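Local coordinates for thiosulfate sulfurtransferase TUM1 (Saccharomyces cerevisiae, PDB 3UTN), which transfers sulfur from NFS1 to UBA4 for 2-thiolation of the wobble uridine of tRNAs, and catalyses thiosulfate-cyanide sulfur transfer, at residues V44-P49 / G109-D114; A52-P57 / G123-P128; E221-I226 / S309-V314; A256-L261 / E296-P301. All blocks are in the same frame, centred on the assembly; numbering follows the deposited sequence.

Contacts 1 and 2 lie in the first rhodanese domain, 3 and 4 in the second, which alone carries the catalytic Cys282. Contact 1 is at the start of two neighbouring central strands and contact 2 in the loops beyond their far ends, with centres 21 Å apart. Contacts 2 and 3 approach the active site from the two domains: the side chains of Phe125 and Trp310 lie about 9 and 6 Å from that of Cys282, and the nearest atoms of the two contacts are about 6 Å apart. Contact 4 packs two helices away from that site, its centre 28 Å from those of contacts 1 and 3.

Contact 1: residues V44-P49 / G109-D114; sequences VHRIVP and GVQKDD
Arg46 and Asp114 form the salt bridge that joins the lead-in to strand 47-51 to the turn before strand 115-119. The side chains run side by side. Bent at chi3 (63°), the arginine grips the carboxylate side-on, Arg46 NE meeting Asp114 OD1 (2.8 Å) and Arg46 NH2 the syn lone pair of Asp114 OD2 (2.7 Å, nearly straight at 175°). NH2 also donates to the carbonyl O of Gly109, in the guanidinium plane, while Gln111 CG lies over one face. Asp114 OD2 takes a second bond from Gln111 N (2.6 Å), arriving from above the carboxylate plane.

His45 and Asp113 add a His-carboxylate hydrogen bond. His45 ND1 donates to Asp113 OD2 (2.7 Å), almost in the ring plane, with ring and carboxylate planes 62° apart. Water links Asp113 OD2 to Arg46 N, and another joins Arg46 NH1 to Gly109 O. Apolar contact is slight: Val48 CG2 rests against the Asp114 carboxylate.

Lys141 forms a salt bridge with Asp113 OD1, and Tyr169 makes a cation-pi contact with Arg46. Buried Asp114 therefore has donors for both oxygens, a pattern likely to favour its ionised form and to fix the turn against the strand.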
loop_
_atom_site.group_PDB
_atom_site.type_symbol
_atom_site.label_atom_id
_atom_site.label_comp_id
_atom_site.label_asym_id
_atom_site.label_seq_id
_atom_site.Cartn_x
_atom_site.Cartn_y
_atom_site.Cartn_z
ATOM N N VAL A 44 8.993 -21.850 14.009
ATOM C CA VAL A 44 10.018 -21.905 12.969
ATOM C C VAL A 44 10.495 -20.515 12.567
ATOM O O VAL A 44 11.697 -20.237 12.575
ATOM C CB VAL A 44 9.521 -22.682 11.723
ATOM C CG1 VAL A 44 10.583 -22.710 10.630
ATOM C CG2 VAL A 44 9.124 -24.102 12.100
ATOM N N HIS A 45 9.548 -19.643 12.228
ATOM C CA HIS A 45 9.872 -18.357 11.626
ATOM C C HIS A 45 9.861 -17.240 12.605
ATOM O O HIS A 45 8.958 -17.123 13.422
ATOM C CB HIS A 45 8.898 -18.033 10.503
ATOM C CG HIS A 45 8.703 -19.156 9.518
ATOM N ND1 HIS A 45 9.696 -19.616 8.745
ATOM C CD2 HIS A 45 7.568 -19.893 9.183
ATOM C CE1 HIS A 45 9.236 -20.604 7.962
ATOM N NE2 HIS A 45 7.928 -20.769 8.228
ATOM N N ARG A 46 10.862 -16.383 12.526
ATOM C CA ARG A 46 10.828 -15.164 13.292
ATOM C C ARG A 46 9.654 -14.336 12.790
ATOM O O ARG A 46 9.399 -14.270 11.589
ATOM C CB ARG A 46 12.127 -14.408 13.116
ATOM C CG ARG A 46 12.434 -13.449 14.241
ATOM C CD ARG A 46 13.858 -12.968 14.111
ATOM N NE ARG A 46 14.044 -12.226 12.869
ATOM C CZ ARG A 46 15.113 -11.490 12.584
ATOM N NH1 ARG A 46 16.114 -11.394 13.449
ATOM N NH2 ARG A 46 15.178 -10.853 11.426
ATOM N N ILE A 47 8.910 -13.744 13.710
ATOM C CA ILE A 47 7.827 -12.872 13.307
ATOM C C ILE A 47 8.238 -11.454 13.603
ATOM O O ILE A 47 8.460 -11.067 14.751
ATOM C CB ILE A 47 6.493 -13.217 13.966
ATOM C CG1 ILE A 47 6.041 -14.593 13.485
ATOM C CG2 ILE A 47 5.451 -12.162 13.615
ATOM C CD1 ILE A 47 4.897 -15.154 14.280
ATOM N N VAL A 48 8.372 -10.698 12.534
ATOM C CA VAL A 48 8.861 -9.358 12.642
ATOM C C VAL A 48 7.721 -8.482 12.210
ATOM O O VAL A 48 7.417 -8.395 11.024
ATOM C CB VAL A 48 10.098 -9.130 11.761
ATOM C CG1 VAL A 48 10.547 -7.681 11.865
ATOM C CG2 VAL A 48 11.212 -10.073 12.174
ATOM N N PRO A 49 7.042 -7.877 13.190
ATOM C CA PRO A 49 6.060 -6.888 12.841
ATOM C C PRO A 49 6.816 -5.757 12.207
ATOM O O PRO A 49 7.965 -5.497 12.549
ATOM C CB PRO A 49 5.487 -6.467 14.187
ATOM C CG PRO A 49 5.775 -7.609 15.089
ATOM C CD PRO A 49 7.123 -8.071 14.644
ATOM N N GLY A 109 17.648 -5.772 9.726
ATOM C CA GLY A 109 17.905 -7.121 10.181
ATOM C C GLY A 109 16.820 -8.094 9.779
ATOM O O GLY A 109 16.694 -9.153 10.370
ATOM N N VAL A 110 16.029 -7.734 8.775
ATOM C CA VAL A 110 15.007 -8.639 8.275
ATOM C C VAL A 110 15.703 -9.831 7.636
ATOM O O VAL A 110 16.631 -9.667 6.851
ATOM C CB VAL A 110 14.072 -7.954 7.265
ATOM C CG1 VAL A 110 13.122 -8.958 6.635
ATOM C CG2 VAL A 110 13.292 -6.855 7.952
ATOM N N GLN A 111 15.280 -11.028 8.014
ATOM C CA GLN A 111 15.788 -12.228 7.383
ATOM C C GLN A 111 14.741 -12.654 6.382
ATOM O O GLN A 111 13.558 -12.368 6.558
ATOM C CB GLN A 111 16.027 -13.337 8.407
ATOM C CG GLN A 111 17.014 -12.994 9.518
ATOM C CD GLN A 111 18.468 -13.004 9.068
ATOM O OE1 GLN A 111 18.775 -13.217 7.891
ATOM N NE2 GLN A 111 19.375 -12.776 10.014
ATOM N N LYS A 112 15.172 -13.333 5.330
ATOM C CA LYS A 112 14.246 -13.840 4.332
ATOM C C LYS A 112 13.134 -14.654 4.977
ATOM O O LYS A 112 11.993 -14.589 4.548
ATOM C CB LYS A 112 14.981 -14.697 3.303
ATOM C CG LYS A 112 14.132 -15.081 2.099
ATOM C CD LYS A 112 13.701 -13.855 1.301
ATOM C CE LYS A 112 14.887 -13.021 0.855
ATOM N NZ LYS A 112 15.791 -13.813 -0.020
ATOM N N ASP A 113 13.476 -15.410 6.014
ATOM C CA ASP A 113 12.527 -16.323 6.629
ATOM C C ASP A 113 11.541 -15.627 7.554
ATOM O O ASP A 113 10.584 -16.242 8.012
ATOM C CB ASP A 113 13.244 -17.430 7.395
ATOM C CG ASP A 113 12.319 -18.567 7.748
ATOM O OD1 ASP A 113 11.615 -19.049 6.834
ATOM O OD2 ASP A 113 12.280 -18.970 8.932
ATOM N N ASP A 114 11.787 -14.353 7.839
ATOM C CA ASP A 114 10.925 -13.610 8.738
ATOM C C ASP A 114 9.512 -13.599 8.232
ATOM O O ASP A 114 9.262 -13.382 7.055
ATOM C CB ASP A 114 11.382 -12.167 8.873
ATOM C CG ASP A 114 12.631 -12.033 9.684
ATOM O OD1 ASP A 114 12.981 -12.978 10.414
ATOM O OD2 ASP A 114 13.254 -10.963 9.607
HETATM O O HOH W 1 18.405 -9.886 12.259
HETATM O O HOH W 2 12.735 -17.100 10.913
#

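Contact 2: residues A52-P57 / G123-P128; sequences ATWYLP and GNFSSP
Trp54 and Ser126 meet where two loops leave the carboxyl ends of parallel strands 47-51 and 115-119 of the first rhodanese domain. By topology, the loop between strand 115-119 and helix 127-136, whose later part is 123-126, probably corresponds to the loop that holds the catalytic cysteine in the second domain.

In the first shell, Ser126 OG donates to Ala52 O, a very short bond whose exact length is doubtful. The hydroxyl sits between its backbone N and carbonyl carbon (chi1 52°), which turns it to the other loop; Trp54 CB packs on Ser126 CB at 3.5 Å. A water accepts from Trp54 N and donates to Ser126 OG. Ala52 adds apolar packing, its CB 3.8 Å from Ser127 CA. Beside this polar spot, the six-membered ring of Trp54 and the Phe125 ring touch rim to rim, planes 18° apart and centroids 5.9 Å apart, with neither over the face of the other. Trp54 CE3 and Phe125 CE1 approach to 3.4 Å, Phe125 CD1 sits 3.3 Å from the Trp54 carbonyl O, and Leu56 CG lies 3.8 Å from Phe125 CZ. An alanine at Phe125 is likely to open a gap beside the indole rim and Leu56, leaving both less firmly packed.

Farther out, His93 meets Trp54 edge-to-face. The loop that carries the ring and hydroxyl is fixed by Asp120, whose OD2 accepts from the backbone N atoms of Phe125, Ser126 and Ser127.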
loop_
_atom_site.group_PDB
_atom_site.type_symbol
_atom_site.label_atom_id
_atom_site.label_comp_id
_atom_site.label_asym_id
_atom_site.label_seq_id
_atom_site.Cartn_x
_atom_site.Cartn_y
_atom_site.Cartn_z
ATOM N N ALA A 52 5.118 0.258 9.266
ATOM C CA ALA A 52 5.339 0.970 8.027
ATOM C C ALA A 52 4.676 2.320 8.118
ATOM O O ALA A 52 4.391 2.960 7.106
ATOM C CB ALA A 52 4.777 0.181 6.871
ATOM N N THR A 53 4.441 2.754 9.345
ATOM C CA THR A 53 3.745 3.994 9.569
ATOM C C THR A 53 4.407 5.076 8.770
ATOM O O THR A 53 5.624 5.247 8.776
ATOM C CB THR A 53 3.701 4.380 11.042
ATOM O OG1 THR A 53 2.923 3.412 11.738
ATOM C CG2 THR A 53 3.052 5.728 11.212
ATOM N N TRP A 54 3.571 5.771 8.036
ATOM C CA TRP A 54 4.011 6.881 7.268
ATOM C C TRP A 54 2.860 7.817 7.323
ATOM O O TRP A 54 1.709 7.405 7.221
ATOM C CB TRP A 54 4.310 6.435 5.855
ATOM C CG TRP A 54 4.693 7.576 4.974
ATOM C CD1 TRP A 54 5.967 8.062 4.719
ATOM C CD2 TRP A 54 3.792 8.431 4.216
ATOM N NE1 TRP A 54 5.914 9.129 3.867
ATOM C CE2 TRP A 54 4.637 9.404 3.528
ATOM C CE3 TRP A 54 2.414 8.482 4.036
ATOM C CZ2 TRP A 54 4.108 10.382 2.703
ATOM C CZ3 TRP A 54 1.894 9.471 3.200
ATOM C CH2 TRP A 54 2.722 10.396 2.548
ATOM N N TYR A 55 3.170 9.088 7.505
ATOM C CA TYR A 55 2.148 10.083 7.693
ATOM C C TYR A 55 2.186 11.073 6.568
ATOM O O TYR A 55 3.237 11.324 6.001
ATOM C CB TYR A 55 2.401 10.821 8.990
ATOM C CG TYR A 55 2.284 9.958 10.207
ATOM C CD1 TYR A 55 1.140 9.200 10.435
ATOM C CD2 TYR A 55 3.298 9.925 11.150
ATOM C CE1 TYR A 55 1.016 8.423 11.570
ATOM C CE2 TYR A 55 3.183 9.155 12.288
ATOM C CZ TYR A 55 2.040 8.411 12.490
ATOM O OH TYR A 55 1.925 7.643 13.605
ATOM N N LEU A 56 1.026 11.624 6.239
ATOM C CA LEU A 56 0.997 12.796 5.397
ATOM C C LEU A 56 1.708 13.873 6.180
ATOM O O LEU A 56 1.391 14.084 7.349
ATOM C CB LEU A 56 -0.437 13.216 5.106
ATOM C CG LEU A 56 -1.247 12.276 4.222
ATOM C CD1 LEU A 56 -2.617 12.882 3.967
ATOM C CD2 LEU A 56 -0.521 12.011 2.911
ATOM N N PRO A 57 2.708 14.524 5.561
ATOM C CA PRO A 57 3.393 15.635 6.214
ATOM C C PRO A 57 2.417 16.656 6.776
ATOM O O PRO A 57 2.695 17.259 7.808
ATOM C CB PRO A 57 4.218 16.236 5.082
ATOM C CG PRO A 57 4.567 15.052 4.248
ATOM C CD PRO A 57 3.352 14.164 4.283
ATOM N N GLY A 123 -3.739 3.101 9.874
ATOM C CA GLY A 123 -4.770 2.121 9.627
ATOM C C GLY A 123 -4.806 1.824 8.157
ATOM O O GLY A 123 -5.536 2.463 7.406
ATOM N N ASN A 124 -3.986 0.870 7.741
ATOM C CA ASN A 124 -3.956 0.448 6.347
ATOM C C ASN A 124 -3.761 1.610 5.423
ATOM O O ASN A 124 -4.468 1.776 4.430
ATOM C CB ASN A 124 -5.225 -0.296 6.008
ATOM C CG ASN A 124 -5.273 -1.619 6.686
ATOM O OD1 ASN A 124 -4.275 -2.329 6.700
ATOM N ND2 ASN A 124 -6.410 -1.962 7.258
ATOM N N PHE A 125 -2.789 2.423 5.783
ATOM C CA PHE A 125 -2.512 3.613 5.049
ATOM C C PHE A 125 -1.238 3.406 4.259
ATOM O O PHE A 125 -1.261 3.413 3.046
ATOM C CB PHE A 125 -2.385 4.774 6.010
ATOM C CG PHE A 125 -2.206 6.091 5.336
ATOM C CD1 PHE A 125 -1.013 6.778 5.455
ATOM C CD2 PHE A 125 -3.234 6.648 4.585
ATOM C CE1 PHE A 125 -0.837 8.003 4.834
ATOM C CE2 PHE A 125 -3.067 7.874 3.961
ATOM C CZ PHE A 125 -1.865 8.553 4.087
ATOM N N SER A 126 -0.133 3.198 4.961
ATOM C CA SER A 126 1.145 2.952 4.313
ATOM C C SER A 126 1.527 1.497 4.460
ATOM O O SER A 126 2.381 0.987 3.740
ATOM C CB SER A 126 2.210 3.816 4.963
ATOM O OG SER A 126 2.188 3.643 6.370
ATOM N N SER A 127 0.911 0.829 5.424
ATOM C CA SER A 127 1.230 -0.561 5.665
ATOM C C SER A 127 0.931 -1.428 4.449
ATOM O O SER A 127 1.732 -2.289 4.125
ATOM C CB SER A 127 0.539 -1.088 6.917
ATOM O OG SER A 127 -0.856 -0.937 6.824
ATOM N N PRO A 128 -0.197 -1.185 3.744
ATOM C CA PRO A 128 -0.421 -2.029 2.580
ATOM C C PRO A 128 0.695 -1.839 1.576
ATOM O O PRO A 128 1.221 -2.815 1.058
ATOM C CB PRO A 128 -1.748 -1.514 2.020
ATOM C CG PRO A 128 -2.424 -0.888 3.188
ATOM C CD PRO A 128 -1.304 -0.229 3.922
HETATM O O HOH W 3 0.765 4.955 8.195
#

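Contact 3: residues E221-I226 / S309-V314; sequences EPRSDI and SWTEWV
Thr311 has OG1 beside its backbone N (chi1 -60°), which puts CG2 anti to that N, and the bend of Arg223 at chi3 (60°) lays the guanidinium across this methyl, the two side chains meeting at about a right angle. Thr311 CG2 lies over one guanidinium face, offset toward the rim and 3.3 Å from Arg223 NE, while Arg223 CD comes to 3.3 Å from Thr311 OG1. Asp225 holds the guanidinium in place: Arg223 NE reaches Asp225 OD1 (2.9 Å) and Arg223 NH2 reaches Asp225 OD2 (2.7 Å, 174°), a side-on pair of bonds within loop 221-226. A leucine in place of Arg223 would probably leave Asp225 without its ionic mate and the Thr311 methyl without the flat group that covers it.

Ile226 supplies the apolar part. It slides past Trp310 and Val314 in the opposite direction, its CG2 3.5 Å from Trp310 NE1 and 3.6 Å from Val314 CG2. Its other branch ends at CD1, 3.7 Å from Val314 CG1. Glu221 lies beside the Trp310 indole, and a water donates to both Glu221 OE1 and Thr311 OG1. The carboxylate also pairs with Arg210 and Arg214, the indole NE1 donates to Pro227 O, and the threonine hydroxyl bonds to Gly283 O.

Pro92 of the first rhodanese domain touches Arg223 and Thr311. The start of helix 309-317, which follows the last strand of the second domain, carries contacts both to this loop and to the cysteine persulfide site: Ser309 OG bonds to Cys282 N, and the Trp310 backbone to that of Cys282, in the rhodanese active-site loop.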
loop_
_atom_site.group_PDB
_atom_site.type_symbol
_atom_site.label_atom_id
_atom_site.label_comp_id
_atom_site.label_asym_id
_atom_site.label_seq_id
_atom_site.Cartn_x
_atom_site.Cartn_y
_atom_site.Cartn_z
ATOM N N GLU A 221 -4.382 18.317 -5.918
ATOM C CA GLU A 221 -3.417 17.332 -5.492
ATOM C C GLU A 221 -2.692 17.876 -4.274
ATOM O O GLU A 221 -2.511 19.087 -4.160
ATOM C CB GLU A 221 -2.417 17.058 -6.610
ATOM C CG GLU A 221 -2.989 16.192 -7.712
ATOM C CD GLU A 221 -3.527 14.882 -7.180
ATOM O OE1 GLU A 221 -2.722 14.074 -6.691
ATOM O OE2 GLU A 221 -4.749 14.664 -7.247
ATOM N N PRO A 222 -2.277 16.989 -3.352
ATOM C CA PRO A 222 -1.472 17.453 -2.229
ATOM C C PRO A 222 -0.150 18.027 -2.730
ATOM O O PRO A 222 0.563 18.661 -1.970
ATOM C CB PRO A 222 -1.228 16.179 -1.414
ATOM C CG PRO A 222 -1.456 15.055 -2.358
ATOM C CD PRO A 222 -2.521 15.537 -3.291
ATOM N N ARG A 223 0.147 17.809 -4.009
ATOM C CA ARG A 223 1.350 18.343 -4.636
ATOM C C ARG A 223 1.074 19.660 -5.345
ATOM O O ARG A 223 0.005 19.851 -5.920
ATOM C CB ARG A 223 1.913 17.345 -5.632
ATOM C CG ARG A 223 2.544 16.131 -4.986
ATOM C CD ARG A 223 3.166 15.248 -6.046
ATOM N NE ARG A 223 4.214 15.934 -6.804
ATOM C CZ ARG A 223 5.517 15.713 -6.660
ATOM N NH1 ARG A 223 5.956 14.825 -5.777
ATOM N NH2 ARG A 223 6.384 16.378 -7.404
ATOM N N SER A 224 2.056 20.556 -5.303
ATOM C CA SER A 224 1.921 21.902 -5.856
ATOM C C SER A 224 2.154 21.945 -7.362
ATOM O O SER A 224 1.646 22.831 -8.046
ATOM C CB SER A 224 2.888 22.857 -5.154
ATOM O OG SER A 224 4.196 22.306 -5.108
ATOM N N ASP A 225 2.931 20.990 -7.864
ATOM C CA ASP A 225 3.317 20.952 -9.270
ATOM C C ASP A 225 2.317 20.165 -10.108
ATOM O O ASP A 225 2.393 20.160 -11.338
ATOM C CB ASP A 225 4.717 20.342 -9.413
ATOM C CG ASP A 225 4.815 18.944 -8.812
ATOM O OD1 ASP A 225 4.065 18.635 -7.859
ATOM O OD2 ASP A 225 5.654 18.155 -9.290
ATOM N N ILE A 226 1.379 19.513 -9.428
ATOM C CA ILE A 226 0.488 18.543 -10.049
ATOM C C ILE A 226 -0.950 19.015 -9.964
ATOM O O ILE A 226 -1.469 19.226 -8.871
ATOM C CB ILE A 226 0.601 17.156 -9.367
ATOM C CG1 ILE A 226 2.046 16.656 -9.364
ATOM C CG2 ILE A 226 -0.277 16.127 -10.057
ATOM C CD1 ILE A 226 2.702 16.649 -10.726
ATOM N N SER A 309 1.715 6.427 -10.479
ATOM C CA SER A 309 0.447 7.002 -10.077
ATOM C C SER A 309 0.249 8.384 -10.676
ATOM O O SER A 309 0.938 8.775 -11.629
ATOM C CB SER A 309 0.317 7.012 -8.552
ATOM O OG SER A 309 -0.083 5.736 -8.096
ATOM N N TRP A 310 -0.686 9.119 -10.099
ATOM C CA TRP A 310 -1.124 10.371 -10.660
ATOM C C TRP A 310 -0.002 11.342 -10.842
ATOM O O TRP A 310 0.092 12.003 -11.873
ATOM C CB TRP A 310 -2.205 10.979 -9.796
ATOM C CG TRP A 310 -2.721 12.242 -10.395
ATOM C CD1 TRP A 310 -2.694 13.512 -9.851
ATOM C CD2 TRP A 310 -3.324 12.401 -11.713
ATOM N NE1 TRP A 310 -3.251 14.419 -10.707
ATOM C CE2 TRP A 310 -3.650 13.818 -11.843
ATOM C CE3 TRP A 310 -3.631 11.539 -12.755
ATOM C CZ2 TRP A 310 -4.247 14.331 -12.981
ATOM C CZ3 TRP A 310 -4.224 12.068 -13.896
ATOM C CH2 TRP A 310 -4.529 13.428 -14.003
ATOM N N THR A 311 0.868 11.417 -9.844
ATOM C CA THR A 311 1.989 12.342 -9.876
ATOM C C THR A 311 2.861 12.111 -11.092
ATOM O O THR A 311 3.091 13.024 -11.885
ATOM C CB THR A 311 2.836 12.231 -8.607
ATOM O OG1 THR A 311 2.009 12.544 -7.481
ATOM C CG2 THR A 311 4.002 13.199 -8.674
ATOM N N GLU A 312 3.341 10.884 -11.239
ATOM C CA GLU A 312 4.146 10.557 -12.389
ATOM C C GLU A 312 3.326 10.739 -13.645
ATOM O O GLU A 312 3.822 11.254 -14.642
ATOM C CB GLU A 312 4.650 9.133 -12.317
ATOM C CG GLU A 312 5.566 8.793 -13.467
ATOM C CD GLU A 312 5.647 7.316 -13.725
ATOM O OE1 GLU A 312 4.595 6.639 -13.704
ATOM O OE2 GLU A 312 6.767 6.837 -13.966
ATOM N N TRP A 313 2.068 10.315 -13.588
ATOM C CA TRP A 313 1.189 10.438 -14.728
ATOM C C TRP A 313 1.184 11.838 -15.255
ATOM O O TRP A 313 1.450 12.062 -16.431
ATOM C CB TRP A 313 -0.233 10.045 -14.383
ATOM C CG TRP A 313 -1.075 10.183 -15.605
ATOM C CD1 TRP A 313 -1.940 11.213 -15.931
ATOM C CD2 TRP A 313 -1.095 9.283 -16.752
ATOM N NE1 TRP A 313 -2.506 10.997 -17.155
ATOM C CE2 TRP A 313 -2.039 9.857 -17.703
ATOM C CE3 TRP A 313 -0.462 8.085 -17.063
ATOM C CZ2 TRP A 313 -2.323 9.246 -18.909
ATOM C CZ3 TRP A 313 -0.752 7.482 -18.284
ATOM C CH2 TRP A 313 -1.656 8.055 -19.184
ATOM N N VAL A 314 0.866 12.784 -14.380
ATOM C CA VAL A 314 0.805 14.191 -14.741
ATOM C C VAL A 314 2.149 14.686 -15.236
ATOM O O VAL A 314 2.241 15.275 -16.317
ATOM C CB VAL A 314 0.348 15.046 -13.556
ATOM C CG1 VAL A 314 0.614 16.522 -13.815
ATOM C CG2 VAL A 314 -1.123 14.810 -13.324
HETATM O O HOH W 4 0.025 14.097 -6.607
#

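Contact 4: residues A256-L261 / E296-P301; sequences AIHATL and ELAGVP
Ile257 and Leu261, one helical turn apart on helix 255-267, close on Ala298 at the end of helix 286-297. This is the tight side. Leu261 CD2 is 3.5 Å from Ala298 CB, closer than usual van der Waals contact. From the other residue, Ile257 CG1 approaches the same methyl at 3.7 Å and CG2 comes to 3.5 Å from Ala298 CA; with CG1 opposite its backbone N (chi1 -171°), both branches of the isoleucine reach the alanine. Ile257 CD1 meets Leu297 CD2 at 3.8 Å, the two side chains crossing at a slant, and Leu261 CD2 touches Val300 CG2, so each end of the alanine patch is flanked by a larger apolar group. Behind it, Ala294 and Leu295 of helix 286-297 extend the buried side.

The outer side is looser and belongs to exposed His258. Its ring brings its CD2-NE2 edge to Ala298, and His258 NE2 donates to Ala298 O (2.7 Å). The oxygen lies in the imidazole plane, but the bond is bent (141°) and the donor stands above the carbonyl plane, off any lone pair. Gly299, with positive phi, ends the helix in a Schellman motif and turns the chain toward Val300.

The chemistry is therefore mostly the fitting of branched side chains round a small methyl, with one bent hydrogen bond at the solvent rim tying the helix terminus to its neighbour.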
loop_
_atom_site.group_PDB
_atom_site.type_symbol
_atom_site.label_atom_id
_atom_site.label_comp_id
_atom_site.label_asym_id
_atom_site.label_seq_id
_atom_site.Cartn_x
_atom_site.Cartn_y
_atom_site.Cartn_z
ATOM N N ALA A 256 -17.848 -9.203 3.568
ATOM C CA ALA A 256 -17.564 -7.885 4.117
ATOM C C ALA A 256 -16.862 -7.011 3.085
ATOM O O ALA A 256 -17.375 -5.957 2.716
ATOM C CB ALA A 256 -16.747 -7.989 5.393
ATOM N N ILE A 257 -15.707 -7.469 2.601
ATOM C CA ILE A 257 -14.960 -6.712 1.600
ATOM C C ILE A 257 -15.781 -6.554 0.324
ATOM O O ILE A 257 -15.738 -5.509 -0.312
ATOM C CB ILE A 257 -13.565 -7.316 1.301
ATOM C CG1 ILE A 257 -12.741 -6.376 0.408
ATOM C CG2 ILE A 257 -13.677 -8.684 0.653
ATOM C CD1 ILE A 257 -12.416 -5.044 1.047
ATOM N N HIS A 258 -16.549 -7.579 -0.035
ATOM C CA HIS A 258 -17.409 -7.469 -1.209
ATOM C C HIS A 258 -18.441 -6.417 -1.017
ATOM O O HIS A 258 -18.636 -5.594 -1.903
ATOM C CB HIS A 258 -18.024 -8.803 -1.598
ATOM C CG HIS A 258 -17.001 -9.836 -1.947
ATOM N ND1 HIS A 258 -17.092 -11.106 -1.537
ATOM C CD2 HIS A 258 -15.812 -9.732 -2.657
ATOM C CE1 HIS A 258 -16.022 -11.791 -1.970
ATOM N NE2 HIS A 258 -15.239 -10.946 -2.657
ATOM N N ALA A 259 -19.084 -6.411 0.152
ATOM C CA ALA A 259 -20.077 -5.394 0.472
ATOM C C ALA A 259 -19.418 -4.028 0.420
ATOM O O ALA A 259 -19.934 -3.099 -0.187
ATOM C CB ALA A 259 -20.689 -5.639 1.844
ATOM N N THR A 260 -18.253 -3.921 1.046
ATOM C CA THR A 260 -17.510 -2.677 1.021
ATOM C C THR A 260 -17.116 -2.302 -0.403
ATOM O O THR A 260 -17.352 -1.173 -0.836
ATOM C CB THR A 260 -16.281 -2.767 1.924
ATOM O OG1 THR A 260 -16.722 -2.934 3.275
ATOM C CG2 THR A 260 -15.448 -1.505 1.820
ATOM N N LEU A 261 -16.538 -3.252 -1.130
ATOM C CA LEU A 261 -16.126 -3.004 -2.501
ATOM C C LEU A 261 -17.308 -2.605 -3.377
ATOM O O LEU A 261 -17.270 -1.559 -4.016
ATOM C CB LEU A 261 -15.393 -4.205 -3.103
ATOM C CG LEU A 261 -14.932 -4.027 -4.553
ATOM C CD1 LEU A 261 -14.110 -2.756 -4.729
ATOM C CD2 LEU A 261 -14.155 -5.243 -5.027
ATOM N N GLU A 296 -7.653 -7.149 -4.037
ATOM C CA GLU A 296 -7.136 -8.498 -3.930
ATOM C C GLU A 296 -7.801 -9.240 -2.790
ATOM O O GLU A 296 -8.090 -10.430 -2.899
ATOM C CB GLU A 296 -5.635 -8.463 -3.741
ATOM C CG GLU A 296 -4.940 -8.002 -4.997
ATOM C CD GLU A 296 -3.579 -7.418 -4.729
ATOM O OE1 GLU A 296 -3.227 -7.200 -3.546
ATOM O OE2 GLU A 296 -2.863 -7.184 -5.714
ATOM N N LEU A 297 -8.050 -8.520 -1.705
ATOM C CA LEU A 297 -8.805 -9.047 -0.590
ATOM C C LEU A 297 -10.176 -9.495 -1.061
ATOM O O LEU A 297 -10.642 -10.560 -0.680
ATOM C CB LEU A 297 -8.945 -7.989 0.494
ATOM C CG LEU A 297 -9.661 -8.409 1.767
ATOM C CD1 LEU A 297 -8.901 -9.545 2.426
ATOM C CD2 LEU A 297 -9.728 -7.199 2.671
ATOM N N ALA A 298 -10.797 -8.673 -1.904
ATOM C CA ALA A 298 -12.099 -8.963 -2.489
ATOM C C ALA A 298 -12.009 -10.052 -3.549
ATOM O O ALA A 298 -13.014 -10.430 -4.139
ATOM C CB ALA A 298 -12.699 -7.699 -3.076
ATOM N N GLY A 299 -10.802 -10.552 -3.778
ATOM C CA GLY A 299 -10.576 -11.610 -4.741
ATOM C C GLY A 299 -10.492 -11.078 -6.155
ATOM O O GLY A 299 -10.557 -11.842 -7.108
ATOM N N VAL A 300 -10.362 -9.763 -6.297
ATOM C CA VAL A 300 -10.117 -9.177 -7.606
ATOM C C VAL A 300 -8.727 -9.630 -8.037
ATOM O O VAL A 300 -7.747 -9.386 -7.338
ATOM C CB VAL A 300 -10.221 -7.641 -7.597
ATOM C CG1 VAL A 300 -9.956 -7.076 -8.982
ATOM C CG2 VAL A 300 -11.585 -7.199 -7.091
ATOM N N PRO A 301 -8.647 -10.333 -9.172
ATOM C CA PRO A 301 -7.360 -10.858 -9.590
ATOM C C PRO A 301 -6.555 -9.840 -10.368
ATOM O O PRO A 301 -7.103 -8.848 -10.847
ATOM C CB PRO A 301 -7.737 -12.025 -10.502
ATOM C CG PRO A 301 -9.081 -11.674 -11.035
ATOM C CD PRO A 301 -9.740 -10.726 -10.079
#